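Glycerol dehydratase (PDB 1R9D) is a glycerol dehydratase that needs no coenzyme B12 and, as a member of the glycyl radical family, probably works through a radical stored on a glycine. Local coordinates at residues A[149-154]-A[454-459]; A[449-454]-A[497-502]; A[553-558]-A[670-675]; A[615-620]-A[637-642]. All coordinates share one frame; numbering follows the deposited sequence.

Interaction 1: A[149-154]-A[454-459]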
loop_
_atom_site.group_PDB
_atom_site.type_symbol
_atom_site.label_atom_id
_atom_site.label_comp_id
_atom_site.label_asym_id
_atom_site.label_seq_id
_atom_site.Cartn_x
_atom_site.Cartn_y
_atom_site.Cartn_z
ATOM N N CYS A 149 11.400 -24.470 -12.121
ATOM C CA CYS A 149 11.430 -25.619 -13.031
ATOM C C CYS A 149 12.593 -25.597 -14.021
ATOM O O CYS A 149 12.618 -26.394 -14.958
ATOM C CB CYS A 149 10.124 -25.690 -13.834
ATOM S SG CYS A 149 8.698 -26.255 -12.903
ATOM N N ASP A 150 13.544 -24.691 -13.823
ATOM C CA ASP A 150 14.688 -24.567 -14.725
ATOM C C ASP A 150 14.275 -24.200 -16.151
ATOM O O ASP A 150 14.886 -24.667 -17.115
ATOM C CB ASP A 150 15.512 -25.866 -14.768
ATOM C CG ASP A 150 16.413 -26.036 -13.557
ATOM O OD1 ASP A 150 16.601 -25.057 -12.797
ATOM O OD2 ASP A 150 16.951 -27.152 -13.374
ATOM N N VAL A 151 13.234 -23.383 -16.290
ATOM C CA VAL A 151 12.791 -22.950 -17.612
ATOM C C VAL A 151 13.089 -21.460 -17.786
ATOM O O VAL A 151 13.497 -21.019 -18.862
ATOM C CB VAL A 151 11.280 -23.205 -17.824
ATOM C CG1 VAL A 151 10.814 -22.553 -19.120
ATOM C CG2 VAL A 151 11.011 -24.703 -17.879
ATOM N N PHE A 152 12.879 -20.683 -16.725
ATOM C CA PHE A 152 13.156 -19.255 -16.781
ATOM C C PHE A 152 13.573 -18.745 -15.404
ATOM O O PHE A 152 13.440 -19.456 -14.409
ATOM C CB PHE A 152 11.921 -18.490 -17.290
ATOM C CG PHE A 152 10.740 -18.535 -16.360
ATOM C CD1 PHE A 152 10.646 -17.656 -15.283
ATOM C CD2 PHE A 152 9.723 -19.466 -16.551
ATOM C CE1 PHE A 152 9.559 -17.706 -14.412
ATOM C CE2 PHE A 152 8.631 -19.524 -15.686
ATOM C CZ PHE A 152 8.548 -18.642 -14.614
ATOM N N THR A 153 14.099 -17.528 -15.357
ATOM C CA THR A 153 14.513 -16.925 -14.095
ATOM C C THR A 153 14.097 -15.463 -14.036
ATOM O O THR A 153 14.256 -14.728 -15.007
ATOM C CB THR A 153 16.044 -16.983 -13.891
ATOM O OG1 THR A 153 16.390 -16.239 -12.714
ATOM C CG2 THR A 153 16.778 -16.385 -15.081
ATOM N N VAL A 154 13.554 -15.054 -12.895
ATOM C CA VAL A 154 13.144 -13.670 -12.697
ATOM C C VAL A 154 13.967 -13.123 -11.539
ATOM O O VAL A 154 13.550 -12.205 -10.839
ATOM C CB VAL A 154 11.637 -13.556 -12.359
ATOM C CG1 VAL A 154 10.796 -13.883 -13.593
ATOM C CG2 VAL A 154 11.280 -14.503 -11.226
ATOM N N ALA A 454 15.259 -23.269 -25.469
ATOM C CA ALA A 454 15.652 -24.655 -25.723
ATOM C C ALA A 454 14.913 -25.647 -24.823
ATOM O O ALA A 454 14.601 -26.765 -25.238
ATOM C CB ALA A 454 17.164 -24.809 -25.553
ATOM N N ARG A 455 14.636 -25.242 -23.587
ATOM C CA ARG A 455 13.923 -26.108 -22.656
ATOM C C ARG A 455 12.505 -26.374 -23.135
ATOM O O ARG A 455 11.941 -27.426 -22.853
ATOM C CB ARG A 455 13.893 -25.474 -21.264
ATOM C CG ARG A 455 15.232 -25.534 -20.548
ATOM C CD ARG A 455 15.432 -26.900 -19.908
ATOM N NE ARG A 455 14.554 -27.055 -18.752
ATOM C CZ ARG A 455 14.232 -28.219 -18.198
ATOM N NH1 ARG A 455 14.715 -29.348 -18.693
ATOM N NH2 ARG A 455 13.423 -28.253 -17.147
ATOM N N ILE A 456 11.921 -25.416 -23.854
ATOM C CA ILE A 456 10.564 -25.591 -24.361
ATOM C C ILE A 456 10.563 -26.695 -25.427
ATOM O O ILE A 456 9.605 -27.462 -25.539
ATOM C CB ILE A 456 10.011 -24.263 -24.954
ATOM C CG1 ILE A 456 9.950 -23.192 -23.858
ATOM C CG2 ILE A 456 8.617 -24.483 -25.538
ATOM C CD1 ILE A 456 9.073 -23.564 -22.659
ATOM N N VAL A 457 11.640 -26.785 -26.204
ATOM C CA VAL A 457 11.726 -27.832 -27.221
ATOM C C VAL A 457 11.836 -29.182 -26.509
ATOM O O VAL A 457 11.180 -30.145 -26.889
ATOM C CB VAL A 457 12.956 -27.646 -28.137
ATOM C CG1 VAL A 457 13.119 -28.865 -29.039
ATOM C CG2 VAL A 457 12.792 -26.391 -28.987
ATOM N N GLU A 458 12.658 -29.234 -25.464
ATOM C CA GLU A 458 12.848 -30.462 -24.692
ATOM C C GLU A 458 11.528 -30.915 -24.068
ATOM O O GLU A 458 11.194 -32.102 -24.082
ATOM C CB GLU A 458 13.905 -30.232 -23.601
ATOM C CG GLU A 458 14.219 -31.456 -22.752
ATOM C CD GLU A 458 15.358 -31.223 -21.762
ATOM O OE1 GLU A 458 15.757 -32.193 -21.083
ATOM O OE2 GLU A 458 15.853 -30.077 -21.658
ATOM N N LEU A 459 10.773 -29.965 -23.524
ATOM C CA LEU A 459 9.494 -30.282 -22.902
ATOM C C LEU A 459 8.424 -30.651 -23.923
ATOM O O LEU A 459 7.453 -31.326 -23.585
ATOM C CB LEU A 459 9.016 -29.110 -22.040
ATOM C CG LEU A 459 9.820 -28.896 -20.755
ATOM C CD1 LEU A 459 9.357 -27.615 -20.076
ATOM C CD2 LEU A 459 9.643 -30.095 -19.822
#

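Interaction 2: A[449-454]-A[497-502]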
loop_
_atom_site.group_PDB
_atom_site.type_symbol
_atom_site.label_atom_id
_atom_site.label_comp_id
_atom_site.label_asym_id
_atom_site.label_seq_id
_atom_site.Cartn_x
_atom_site.Cartn_y
_atom_site.Cartn_z
ATOM N N ALA A 449 13.588 -10.675 -16.974
ATOM C CA ALA A 449 13.728 -12.128 -16.906
ATOM C C ALA A 449 14.476 -12.718 -18.095
ATOM O O ALA A 449 14.634 -12.068 -19.125
ATOM C CB ALA A 449 12.354 -12.773 -16.816
ATOM N N PHE A 450 14.958 -13.948 -17.920
ATOM C CA PHE A 450 15.626 -14.689 -18.993
ATOM C C PHE A 450 14.791 -15.957 -19.121
ATOM O O PHE A 450 14.442 -16.585 -18.116
ATOM C CB PHE A 450 17.076 -15.046 -18.643
ATOM C CG PHE A 450 18.032 -13.890 -18.746
ATOM C CD1 PHE A 450 18.598 -13.342 -17.603
ATOM C CD2 PHE A 450 18.371 -13.358 -19.986
ATOM C CE1 PHE A 450 19.496 -12.278 -17.692
ATOM C CE2 PHE A 450 19.265 -12.295 -20.088
ATOM C CZ PHE A 450 19.829 -11.754 -18.936
ATOM N N PHE A 451 14.472 -16.326 -20.357
ATOM C CA PHE A 451 13.630 -17.487 -20.646
ATOM C C PHE A 451 14.384 -18.452 -21.564
ATOM O O PHE A 451 14.877 -18.051 -22.612
ATOM C CB PHE A 451 12.352 -16.993 -21.329
ATOM C CG PHE A 451 11.306 -18.047 -21.521
ATOM C CD1 PHE A 451 10.282 -18.206 -20.591
ATOM C CD2 PHE A 451 11.316 -18.852 -22.657
ATOM C CE1 PHE A 451 9.277 -19.149 -20.790
ATOM C CE2 PHE A 451 10.314 -19.802 -22.868
ATOM C CZ PHE A 451 9.293 -19.951 -21.935
ATOM N N ASN A 452 14.470 -19.716 -21.160
ATOM C CA ASN A 452 15.190 -20.731 -21.933
ATOM C C ASN A 452 14.321 -21.353 -23.026
ATOM O O ASN A 452 13.524 -22.251 -22.762
ATOM C CB ASN A 452 15.695 -21.836 -20.995
ATOM C CG ASN A 452 16.665 -22.782 -21.678
ATOM O OD1 ASN A 452 16.589 -23.003 -22.889
ATOM N ND2 ASN A 452 17.579 -23.358 -20.899
ATOM N N LEU A 453 14.486 -20.874 -24.255
ATOM C CA LEU A 453 13.716 -21.385 -25.386
ATOM C C LEU A 453 14.012 -22.856 -25.677
ATOM O O LEU A 453 13.120 -23.605 -26.083
ATOM C CB LEU A 453 14.009 -20.555 -26.633
ATOM C CG LEU A 453 13.679 -19.063 -26.583
ATOM C CD1 LEU A 453 14.278 -18.393 -27.816
ATOM C CD2 LEU A 453 12.167 -18.854 -26.516
ATOM N N ALA A 454 15.259 -23.269 -25.469
ATOM C CA ALA A 454 15.652 -24.655 -25.723
ATOM C C ALA A 454 14.913 -25.647 -24.823
ATOM O O ALA A 454 14.601 -26.765 -25.238
ATOM C CB ALA A 454 17.164 -24.809 -25.553
ATOM N N TYR A 497 2.249 -21.781 -21.442
ATOM C CA TYR A 497 2.195 -22.035 -20.011
ATOM C C TYR A 497 3.313 -21.352 -19.231
ATOM O O TYR A 497 3.061 -20.658 -18.248
ATOM C CB TYR A 497 2.247 -23.539 -19.740
ATOM C CG TYR A 497 2.145 -23.892 -18.268
ATOM C CD1 TYR A 497 0.913 -23.878 -17.618
ATOM C CD2 TYR A 497 3.281 -24.201 -17.520
ATOM C CE1 TYR A 497 0.808 -24.162 -16.259
ATOM C CE2 TYR A 497 3.188 -24.485 -16.150
ATOM C CZ TYR A 497 1.945 -24.461 -15.531
ATOM O OH TYR A 497 1.831 -24.724 -14.182
ATOM N N PHE A 498 4.552 -21.546 -19.666
ATOM C CA PHE A 498 5.671 -20.949 -18.951
ATOM C C PHE A 498 5.819 -19.443 -19.128
ATOM O O PHE A 498 6.265 -18.759 -18.207
ATOM C CB PHE A 498 6.962 -21.687 -19.310
ATOM C CG PHE A 498 7.018 -23.079 -18.750
ATOM C CD1 PHE A 498 7.251 -23.287 -17.393
ATOM C CD2 PHE A 498 6.762 -24.180 -19.560
ATOM C CE1 PHE A 498 7.225 -24.573 -16.845
ATOM C CE2 PHE A 498 6.732 -25.474 -19.021
ATOM C CZ PHE A 498 6.963 -25.668 -17.662
ATOM N N VAL A 499 5.442 -18.912 -20.288
ATOM C CA VAL A 499 5.536 -17.470 -20.477
ATOM C C VAL A 499 4.506 -16.815 -19.554
ATOM O O VAL A 499 4.763 -15.771 -18.966
ATOM C CB VAL A 499 5.262 -17.051 -21.940
ATOM C CG1 VAL A 499 5.164 -15.533 -22.036
ATOM C CG2 VAL A 499 6.393 -17.540 -22.834
ATOM N N LYS A 500 3.344 -17.447 -19.412
ATOM C CA LYS A 500 2.303 -16.912 -18.545
ATOM C C LYS A 500 2.819 -16.756 -17.112
ATOM O O LYS A 500 2.654 -15.704 -16.492
ATOM C CB LYS A 500 1.078 -17.830 -18.534
ATOM C CG LYS A 500 -0.088 -17.264 -17.736
ATOM C CD LYS A 500 -0.832 -18.332 -16.951
ATOM C CE LYS A 500 -1.434 -19.395 -17.849
ATOM N NZ LYS A 500 -2.183 -20.410 -17.049
ATOM N N HIS A 501 3.452 -17.797 -16.582
ATOM C CA HIS A 501 3.952 -17.717 -15.214
ATOM C C HIS A 501 5.154 -16.801 -15.028
ATOM O O HIS A 501 5.335 -16.226 -13.955
ATOM C CB HIS A 501 4.220 -19.126 -14.682
ATOM C CG HIS A 501 2.962 -19.888 -14.400
ATOM N ND1 HIS A 501 2.099 -19.539 -13.382
ATOM C CD2 HIS A 501 2.371 -20.913 -15.059
ATOM C CE1 HIS A 501 1.029 -20.314 -13.428
ATOM N NE2 HIS A 501 1.169 -21.156 -14.437
ATOM N N MET A 502 5.964 -16.644 -16.070
ATOM C CA MET A 502 7.114 -15.753 -15.994
ATOM C C MET A 502 6.598 -14.318 -15.885
ATOM O O MET A 502 7.079 -13.525 -15.072
ATOM C CB MET A 502 7.987 -15.889 -17.248
ATOM C CG MET A 502 9.032 -14.784 -17.401
ATOM S SD MET A 502 10.053 -14.952 -18.879
ATOM C CE MET A 502 8.861 -14.540 -20.164
#

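Interaction 3: A[553-558]-A[670-675]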
loop_
_atom_site.group_PDB
_atom_site.type_symbol
_atom_site.label_atom_id
_atom_site.label_comp_id
_atom_site.label_asym_id
_atom_site.label_seq_id
_atom_site.Cartn_x
_atom_site.Cartn_y
_atom_site.Cartn_z
ATOM N N VAL A 553 17.823 -18.850 -29.593
ATOM C CA VAL A 553 17.215 -18.759 -30.924
ATOM C C VAL A 553 17.788 -19.699 -31.995
ATOM O O VAL A 553 17.029 -20.360 -32.701
ATOM C CB VAL A 553 17.253 -17.306 -31.463
ATOM C CG1 VAL A 553 16.640 -17.254 -32.869
ATOM C CG2 VAL A 553 16.459 -16.390 -30.534
ATOM N N ALA A 554 19.109 -19.761 -32.133
ATOM C CA ALA A 554 19.690 -20.638 -33.146
ATOM C C ALA A 554 19.408 -22.099 -32.813
ATOM O O ALA A 554 19.176 -22.914 -33.711
ATOM C CB ALA A 554 21.190 -20.409 -33.257
ATOM N N ASN A 555 19.417 -22.432 -31.525
ATOM C CA ASN A 555 19.158 -23.807 -31.113
ATOM C C ASN A 555 17.732 -24.228 -31.481
ATOM O O ASN A 555 17.498 -25.368 -31.889
ATOM C CB ASN A 555 19.384 -23.973 -29.605
ATOM C CG ASN A 555 20.789 -23.577 -29.179
ATOM O OD1 ASN A 555 21.035 -22.435 -28.796
ATOM N ND2 ASN A 555 21.725 -24.520 -29.269
ATOM N N ILE A 556 16.782 -23.306 -31.348
ATOM C CA ILE A 556 15.394 -23.608 -31.684
ATOM C C ILE A 556 15.193 -23.768 -33.186
ATOM O O ILE A 556 14.508 -24.689 -33.628
ATOM C CB ILE A 556 14.432 -22.515 -31.130
ATOM C CG1 ILE A 556 14.092 -22.822 -29.669
ATOM C CG2 ILE A 556 13.134 -22.480 -31.936
ATOM C CD1 ILE A 556 15.288 -23.089 -28.799
ATOM N N GLY A 557 15.784 -22.877 -33.974
ATOM C CA GLY A 557 15.646 -22.977 -35.416
ATOM C C GLY A 557 16.250 -24.271 -35.933
ATOM O O GLY A 557 15.623 -24.997 -36.711
ATOM N N ASP A 558 17.471 -24.564 -35.495
ATOM C CA ASP A 558 18.163 -25.779 -35.915
ATOM C C ASP A 558 17.436 -27.034 -35.418
ATOM O O ASP A 558 17.372 -28.040 -36.125
ATOM C CB ASP A 558 19.617 -25.763 -35.416
ATOM C CG ASP A 558 20.433 -24.612 -36.009
ATOM O OD1 ASP A 558 20.074 -24.122 -37.103
ATOM O OD2 ASP A 558 21.445 -24.200 -35.395
ATOM N N SER A 670 22.645 -14.869 -32.632
ATOM C CA SER A 670 23.816 -15.304 -33.391
ATOM C C SER A 670 23.740 -16.799 -33.703
ATOM O O SER A 670 23.187 -17.572 -32.929
ATOM C CB SER A 670 25.101 -15.057 -32.584
ATOM O OG SER A 670 25.137 -13.758 -32.022
ATOM N N PRO A 671 24.296 -17.222 -34.850
ATOM C CA PRO A 671 24.277 -18.642 -35.218
ATOM C C PRO A 671 25.052 -19.448 -34.170
ATOM O O PRO A 671 25.913 -18.894 -33.480
ATOM C CB PRO A 671 24.981 -18.655 -36.575
ATOM C CG PRO A 671 24.611 -17.322 -37.156
ATOM C CD PRO A 671 24.782 -16.392 -35.967
ATOM N N SER A 672 24.745 -20.737 -34.040
ATOM C CA SER A 672 25.447 -21.593 -33.080
ATOM C C SER A 672 26.902 -21.751 -33.510
ATOM O O SER A 672 27.217 -21.649 -34.690
ATOM C CB SER A 672 24.791 -22.976 -32.999
ATOM O OG SER A 672 23.501 -22.906 -32.419
ATOM N N ARG A 673 27.779 -22.020 -32.550
ATOM C CA ARG A 673 29.203 -22.169 -32.836
ATOM C C ARG A 673 29.502 -23.158 -33.956
ATOM O O ARG A 673 28.965 -24.265 -33.975
ATOM C CB ARG A 673 29.955 -22.604 -31.573
ATOM C CG ARG A 673 29.517 -23.948 -31.030
ATOM C CD ARG A 673 30.419 -24.410 -29.896
ATOM N NE ARG A 673 30.295 -23.569 -28.707
ATOM C CZ ARG A 673 30.841 -23.864 -27.532
ATOM N NH1 ARG A 673 31.549 -24.977 -27.393
ATOM N NH2 ARG A 673 30.664 -23.058 -26.494
ATOM N N GLY A 674 30.361 -22.733 -34.880
ATOM C CA GLY A 674 30.767 -23.568 -35.999
ATOM C C GLY A 674 29.702 -23.906 -37.026
ATOM O O GLY A 674 29.978 -24.628 -37.987
ATOM N N CYS A 675 28.491 -23.387 -36.842
ATOM C CA CYS A 675 27.403 -23.671 -37.772
ATOM C C CYS A 675 27.371 -22.753 -38.982
ATOM O O CYS A 675 26.886 -23.143 -40.045
ATOM C CB CYS A 675 26.062 -23.618 -37.044
ATOM S SG CYS A 675 25.802 -25.040 -35.966
HETATM O O HOH W 1 20.961 -17.670 -31.315
HETATM O O HOH W 2 24.591 -23.702 -29.500
HETATM O O HOH W 3 23.074 -22.043 -35.911
HETATM O O HOH W 4 22.402 -25.230 -33.209
#

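Interaction 4: A[615-620]-A[637-642]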
loop_
_atom_site.group_PDB
_atom_site.type_symbol
_atom_site.label_atom_id
_atom_site.label_comp_id
_atom_site.label_asym_id
_atom_site.label_seq_id
_atom_site.Cartn_x
_atom_site.Cartn_y
_atom_site.Cartn_z
ATOM N N GLU A 615 10.088 -18.293 -37.019
ATOM C CA GLU A 615 8.816 -18.716 -36.445
ATOM C C GLU A 615 8.970 -19.213 -35.006
ATOM O O GLU A 615 8.107 -18.962 -34.163
ATOM C CB GLU A 615 8.183 -19.802 -37.318
ATOM C CG GLU A 615 6.810 -20.276 -36.845
ATOM C CD GLU A 615 5.817 -19.135 -36.644
ATOM O OE1 GLU A 615 5.907 -18.115 -37.366
ATOM O OE2 GLU A 615 4.932 -19.270 -35.771
ATOM N N GLY A 616 10.063 -19.918 -34.729
ATOM C CA GLY A 616 10.288 -20.410 -33.379
ATOM C C GLY A 616 10.376 -19.273 -32.375
ATOM O O GLY A 616 9.808 -19.349 -31.278
ATOM N N ALA A 617 11.082 -18.209 -32.754
ATOM C CA ALA A 617 11.241 -17.042 -31.892
ATOM C C ALA A 617 9.935 -16.264 -31.793
ATOM O O ALA A 617 9.614 -15.710 -30.744
ATOM C CB ALA A 617 12.343 -16.142 -32.425
ATOM N N LEU A 618 9.185 -16.222 -32.893
ATOM C CA LEU A 618 7.913 -15.511 -32.917
ATOM C C LEU A 618 6.884 -16.112 -31.978
ATOM O O LEU A 618 6.034 -15.395 -31.455
ATOM C CB LEU A 618 7.349 -15.467 -34.342
ATOM C CG LEU A 618 7.871 -14.311 -35.199
ATOM C CD1 LEU A 618 7.482 -14.518 -36.671
ATOM C CD2 LEU A 618 7.297 -12.998 -34.668
ATOM N N VAL A 619 6.939 -17.425 -31.767
ATOM C CA VAL A 619 5.994 -18.066 -30.860
ATOM C C VAL A 619 6.213 -17.480 -29.462
ATOM O O VAL A 619 5.259 -17.169 -28.748
ATOM C CB VAL A 619 6.198 -19.591 -30.828
ATOM C CG1 VAL A 619 5.333 -20.221 -29.743
ATOM C CG2 VAL A 619 5.836 -20.177 -32.199
ATOM N N TYR A 620 7.478 -17.332 -29.080
ATOM C CA TYR A 620 7.817 -16.746 -27.784
ATOM C C TYR A 620 7.359 -15.282 -27.748
ATOM O O TYR A 620 6.678 -14.848 -26.818
ATOM C CB TYR A 620 9.330 -16.799 -27.569
ATOM C CG TYR A 620 9.800 -15.977 -26.388
ATOM C CD1 TYR A 620 9.567 -16.403 -25.080
ATOM C CD2 TYR A 620 10.445 -14.760 -26.582
ATOM C CE1 TYR A 620 9.965 -15.636 -23.990
ATOM C CE2 TYR A 620 10.851 -13.975 -25.491
ATOM C CZ TYR A 620 10.605 -14.425 -24.201
ATOM O OH TYR A 620 11.009 -13.672 -23.116
ATOM N N PRO A 637 8.996 -8.377 -25.782
ATOM C CA PRO A 637 10.100 -9.339 -25.778
ATOM C C PRO A 637 11.442 -8.856 -26.309
ATOM O O PRO A 637 11.519 -7.960 -27.140
ATOM C CB PRO A 637 9.543 -10.485 -26.611
ATOM C CG PRO A 637 8.757 -9.743 -27.669
ATOM C CD PRO A 637 8.025 -8.690 -26.853
ATOM N N GLY A 638 12.502 -9.471 -25.798
ATOM C CA GLY A 638 13.845 -9.168 -26.250
ATOM C C GLY A 638 14.501 -10.515 -26.518
ATOM O O GLY A 638 13.963 -11.545 -26.109
ATOM N N LEU A 639 15.641 -10.509 -27.205
ATOM C CA LEU A 639 16.374 -11.734 -27.514
ATOM C C LEU A 639 17.874 -11.496 -27.313
ATOM O O LEU A 639 18.608 -11.289 -28.274
ATOM C CB LEU A 639 16.097 -12.170 -28.965
ATOM C CG LEU A 639 14.643 -12.499 -29.341
ATOM C CD1 LEU A 639 14.528 -12.602 -30.851
ATOM C CD2 LEU A 639 14.197 -13.800 -28.673
ATOM N N TYR A 640 18.311 -11.490 -26.053
ATOM C CA TYR A 640 19.726 -11.299 -25.712
ATOM C C TYR A 640 20.017 -12.163 -24.484
ATOM O O TYR A 640 19.104 -12.483 -23.720
ATOM C CB TYR A 640 20.051 -9.816 -25.492
ATOM C CG TYR A 640 19.407 -9.139 -24.303
ATOM C CD1 TYR A 640 19.938 -9.282 -23.023
ATOM C CD2 TYR A 640 18.309 -8.296 -24.471
ATOM C CE1 TYR A 640 19.394 -8.594 -21.932
ATOM C CE2 TYR A 640 17.756 -7.604 -23.394
ATOM C CZ TYR A 640 18.302 -7.755 -22.132
ATOM O OH TYR A 640 17.759 -7.059 -21.073
ATOM N N PRO A 641 21.291 -12.530 -24.256
ATOM C CA PRO A 641 21.510 -13.390 -23.096
ATOM C C PRO A 641 22.475 -12.997 -21.986
ATOM O O PRO A 641 22.602 -13.748 -21.019
ATOM C CB PRO A 641 22.017 -14.651 -23.759
ATOM C CG PRO A 641 23.043 -14.045 -24.726
ATOM C CD PRO A 641 22.370 -12.738 -25.241
ATOM N N SER A 642 23.158 -11.868 -22.113
ATOM C CA SER A 642 24.171 -11.513 -21.117
ATOM C C SER A 642 25.120 -12.723 -21.169
ATOM O O SER A 642 25.602 -13.067 -22.249
ATOM C CB SER A 642 23.559 -11.365 -19.724
ATOM O OG SER A 642 24.523 -10.839 -18.824
#

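Interaction 1: A[149-154]-A[454-459]
Cys149 and Asp150 offer consecutive backbone carbonyls to the side chain of Arg455. In this pyruvate formate-lyase-like fold they belong to the loop entering strand 152-153, while the arginine sits in the first turns of helix 453-461. Cys149 O takes NH2 of Arg455 at 3.0 Å, nearly along the C=O axis (166°) and close to the guanidinium plane. One residue on, Asp150 O receives NE at 2.9 Å, but here the donor stands above the carbonyl plane, 46° out of it, and both bonds are rather bent at hydrogen. Bends at chi2 and chi3 of Arg455 fold its chain back so that CG and CD also lie against Asp150 O and the guanidinium reaches both carbonyls. Its remaining nitrogen, NH1, faces acids: Asp466 by a salt bridge, and OE2 of Glu458, one turn along the helix, by a salt bridge whose hydrogen bond is weak, 3.3 Å from NH1. The group is thus held from two sides, which should fix its rotation. Val151 then turns the contact apolar. Its two methyls diverge toward different turns of the helix: the valine side chain crosses Ile456 at about a right angle, with CG1 4.1 Å from Ile456 CD1, and CG2 rests 4.0 Å from Leu459 CD1.

Interaction 2: A[449-454]-A[497-502]
Phe451 and Met502 meet in a Met-aromatic contact between strand 449-452 and helix 484-516, whose local axes run almost antiparallel, 10.4 Å apart. The sulfur SD comes obliquely to the ring, neither over the face nor squarely at the rim: it lies 5.0 Å from the Phe451 centroid, 72° off the normal, and 3.7 Å from CD1. Met502 is extended through chi2 and bends only at its last torsion (chi3 71°), which brings its methyl CE near CD1 as well.

The other contacts are apolar. The CE1-CZ end of the Phe451 ring reaches the helix, with CB of Phe498 at the ring edge, 3.7 Å from CE1. Val499 sends in CG2 to 3.9 Å from Phe451 CZ, its side chain crossing the phenylalanine at about a right angle. Behind the sulfur sits the small Ala449, whose CB is 3.8 Å from Met502 SD, so the thioether is packed between the methyl and the ring.

Around this patch, Tyr620 of helix 607-624 brings its own ring against Phe451, and Pro548 of the adjoining strand touches both Ala449 and Met502. No hydrogen bond joins the two segments. Sheet and helix are therefore held here by dispersion and by the weak attraction of a polarisable sulfur for an aromatic ring, all among buried residues.

Interaction 3: A[553-558]-A[670-675]
Ala554 sets its methyl against the extended stretch Ser670-Pro671-Ser672, where the first turn of helix 553-569 meets a loop of the glycine radical family region. Its CB lies 3.5 Å from Ser670 O and equally 3.5 Å from Ser672 OG, with the Pro671 CA a little farther. No direct hydrogen bond spans the two segments; four waters do that work. One accepts from the backbone N of Ala554 and donates to Ser670 O, linking an amide of the helix's first turn to the loop carbonyl through the water.

The other three converge on Ser672. Its hydroxyl gives its proton to a water only 2.7 Å from OG; that water passes one on to Asp558 OD2 at 2.6 Å. OG in turn receives a proton from a second water, itself bound by Asn555 ND2. Ser672 N donates to a third water, which also ends on Asp558 OD2, 2.8 Å away. That carboxylate oxygen thus accepts from two waters, while OD1 takes the amide of Phe602.

Farther out, Asn555 OD1 accepts from Ala666 N, which fixes the amide that holds the second water, and Ser670 OG is bonded to Asn702 N. The loop itself closes as a type II beta turn: Arg673 and Gly674 occupy its corners, Gly674 with positive phi (67°), and Cys675 N bonds back to Ser672 O at 3.0 Å.

Interaction 4: A[615-620]-A[637-642]
Pro637 begins the contact by setting CB 3.9 Å from CE2 of Tyr620, at an oblique approach to the ring in which the two side chains lie alongside, pointing opposite ways. The tyrosine reaches it from helix 607-624 with CG anti to the backbone N (chi1 169°), a torsion that sends the ring out from the helix toward the loop that follows strand 634-635. Pro637 is also covered by Cys621 and Val624 of the same helix, so the proline ring packs along its last turns.

Gly638 comes next and contributes backbone alone: its carbonyl oxygen is 4.0 Å from Tyr620 CE2, again oblique to the ring. This glycine is hydrogen-bonded through its main chain to Pro548 and Gly550 of strand 543-551, so the loop continues the pairing with strand 543-551 that strand 634-635 begins, while the backbones of Pro637 and Leu639 bond to Asn697, Gly698 and Leu700.

Leu639 then turns the end of its side chain back to the helix. One methyl, CD2, stands 4.4 Å from Tyr620 CD2, and the other, CD1, is the same 4.4 Å from Ala617 CB, so the two methyls of the leucine span Ala617 and Tyr620, one turn apart.

No hydrogen bond joins the two segments; apart from the Gly638 carbonyl beside the ring, the contacts are apolar and at fairly loose range. The tyrosine hydroxyl is turned to the sheet instead, in a weak hydrogen bond to Pro548 O. The ring therefore offers its carbons to the loop, while its one polar atom has a carbonyl to meet in this buried setting.

In the fold
The four contacts adjoin one another in one continuous region, within the fold shared with pyruvate formate-lyase. Interactions 1 and 2 lie 6 Å apart between centres, share Ala454 and helix 453-461, and are stitched by backbone bonds between the neighbouring strands 152-153 and 449-452; their segments alternate along the chain. Interaction 4, its centre 10 Å from that of interaction 2, joins it where Tyr620 meets Phe451, Leu453 and Met502. Interaction 3, 17 Å from interaction 1, touches it through Ile556 against Ala454 and Val457, and encloses interaction 4 in sequence. Its loop 670-675 thereby connects the glycine radical region to the helices packed around this sheet.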